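Local structure of CBIX (Paracoccus pantotrophus, 4CCS) at residues G97-C102 / R140-G145. The protein probably catalyses the insertion of ferrous iron into sirohydrochlorin, the terminal step of siroheme biosynthesis in denitrifying bacteria. Residues are numbered along the deposited sequence; the frame is centred on the assembly and turned at random.
Sequences GLPALC and RRIAAG
Ile142 reaches across from helix 134-146 to Leu98, Pro99 and Cys102 near the start of helix 98-113, where the two local axes approach to 9.9 Å and cross at -53°. The fold is a pair of chelatase-like α/β units, each built round a parallel four-stranded sheet of order 2-1-3-4. Strand 121-126 is the first of the second sheet along the chain, and both helices of this contact lie in its half of the molecule: helix 98-113 leads into that strand, and helix 134-146 follows it and packs Ala143 on strand 152-157. Helix-to-helix packing through one branched residue is well illustrated here, because Ile142 supplies every side-chain contact from residues 140-145. Its two arms divide the work. Its chi1 (-63°) sets CG1 anti to the carbonyl carbon, and the turn at chi2 brings CD1 to the proline, while CG2 is left for the cysteine. CD1 lies 3.7 Å from Pro99 CG and 4.1 Å from Pro99 CD, the side chains of Pro99 and Ile142 crossing at about a right angle. The same CD1 also stands 4.3 Å from Leu98 CG; that leucine, buried, also packs on Val209. With no hydrogen bond between the segments, the contact is apolar side-chain packing, and the two bury 157 Å² against each other. On the cysteine side, the thiol is swung beside its own backbone N (chi1 -66°), which places Cys102 SG 4.0 Å from Ile142 CG2.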
loop_
_atom_site.group_PDB
_atom_site.type_symbol
_atom_site.label_atom_id
_atom_site.label_comp_id
_atom_site.label_asym_id
_atom_site.label_seq_id
_atom_site.Cartn_x
_atom_site.Cartn_y
_atom_site.Cartn_z
ATOM N N GLY A 97 -11.286 3.181 -1.422
ATOM C CA GLY A 97 -11.051 4.160 -0.357
ATOM C C GLY A 97 -9.640 4.739 -0.291
ATOM O O GLY A 97 -9.413 5.647 0.504
ATOM N N LEU A 98 -8.696 4.235 -1.106
ATOM C CA LEU A 98 -7.307 4.705 -1.022
ATOM C C LEU A 98 -7.114 6.202 -1.409
ATOM O O LEU A 98 -6.430 6.890 -0.653
ATOM C CB LEU A 98 -6.328 3.793 -1.793
ATOM C CG LEU A 98 -4.801 4.074 -1.603
ATOM C CD1 LEU A 98 -4.403 4.065 -0.132
ATOM C CD2 LEU A 98 -3.954 3.076 -2.388
ATOM N N PRO A 99 -7.746 6.735 -2.505
ATOM C CA PRO A 99 -7.534 8.164 -2.807
ATOM C C PRO A 99 -8.027 9.104 -1.711
ATOM O O PRO A 99 -7.336 10.077 -1.408
ATOM C CB PRO A 99 -8.264 8.370 -4.150
ATOM C CG PRO A 99 -8.233 7.026 -4.785
ATOM C CD PRO A 99 -8.413 6.056 -3.645
ATOM N N ALA A 100 -9.178 8.794 -1.083
ATOM C CA ALA A 100 -9.714 9.629 0.011
ATOM C C ALA A 100 -8.791 9.539 1.239
ATOM O O ALA A 100 -8.520 10.555 1.885
ATOM C CB ALA A 100 -11.116 9.190 0.373
ATOM N N LEU A 101 -8.250 8.342 1.508
ATOM C CA LEU A 101 -7.306 8.163 2.631
ATOM C C LEU A 101 -6.041 9.029 2.456
ATOM O O LEU A 101 -5.626 9.710 3.413
ATOM C CB LEU A 101 -6.957 6.670 2.831
ATOM C CG LEU A 101 -5.864 6.358 3.875
ATOM C CD1 LEU A 101 -6.250 6.892 5.250
ATOM C CD2 LEU A 101 -5.623 4.900 3.946
ATOM N N CYS A 102 -5.457 9.033 1.234
ATOM C CA CYS A 102 -4.272 9.836 0.901
ATOM C C CYS A 102 -4.575 11.308 1.094
ATOM O O CYS A 102 -3.755 12.036 1.655
ATOM C CB CYS A 102 -3.796 9.554 -0.521
ATOM S SG CYS A 102 -3.176 7.870 -0.773
ATOM N N ARG A 140 0.134 7.637 -10.465
ATOM C CA ARG A 140 -0.218 8.892 -11.160
ATOM C C ARG A 140 -1.680 9.213 -10.994
ATOM O O ARG A 140 -2.022 10.386 -10.870
ATOM C CB ARG A 140 0.179 8.876 -12.642
ATOM C CG ARG A 140 1.637 9.302 -12.849
ATOM C CD ARG A 140 2.019 9.345 -14.325
ATOM N NE ARG A 140 2.022 8.008 -14.913
ATOM C CZ ARG A 140 3.071 7.195 -14.939
ATOM N NH1 ARG A 140 4.231 7.577 -14.414
ATOM N NH2 ARG A 140 2.965 5.986 -15.469
ATOM N N ARG A 141 -2.550 8.170 -10.956
ATOM C CA ARG A 141 -3.993 8.372 -10.722
ATOM C C ARG A 141 -4.190 8.993 -9.331
ATOM O O ARG A 141 -5.018 9.900 -9.177
ATOM C CB ARG A 141 -4.757 7.039 -10.800
ATOM C CG ARG A 141 -5.165 6.650 -12.209
ATOM C CD ARG A 141 -6.221 5.547 -12.229
ATOM N NE ARG A 141 -5.752 4.263 -11.689
ATOM C CZ ARG A 141 -5.045 3.365 -12.370
ATOM N NH1 ARG A 141 -4.679 3.606 -13.623
ATOM N NH2 ARG A 141 -4.687 2.225 -11.799
ATOM N N ILE A 142 -3.417 8.511 -8.318
ATOM C CA ILE A 142 -3.471 9.072 -6.958
ATOM C C ILE A 142 -3.050 10.564 -6.996
ATOM O O ILE A 142 -3.808 11.425 -6.539
ATOM C CB ILE A 142 -2.646 8.246 -5.908
ATOM C CG1 ILE A 142 -3.183 6.787 -5.718
ATOM C CG2 ILE A 142 -2.533 8.997 -4.556
ATOM C CD1 ILE A 142 -4.587 6.618 -5.072
ATOM N N ALA A 143 -1.856 10.863 -7.546
ATOM C CA ALA A 143 -1.361 12.248 -7.630
ATOM C C ALA A 143 -2.359 13.163 -8.368
ATOM O O ALA A 143 -2.647 14.251 -7.880
ATOM C CB ALA A 143 -0.005 12.291 -8.325
ATOM N N ALA A 144 -2.906 12.705 -9.516
ATOM C CA ALA A 144 -3.880 13.496 -10.289
ATOM C C ALA A 144 -5.177 13.756 -9.503
ATOM O O ALA A 144 -5.806 14.787 -9.707
ATOM C CB ALA A 144 -4.185 12.818 -11.621
ATOM N N GLY A 145 -5.540 12.864 -8.564
ATOM C CA GLY A 145 -6.732 13.033 -7.721
ATOM C C GLY A 145 -6.477 14.001 -6.570
ATOM O O GLY A 145 -7.414 14.623 -6.077
#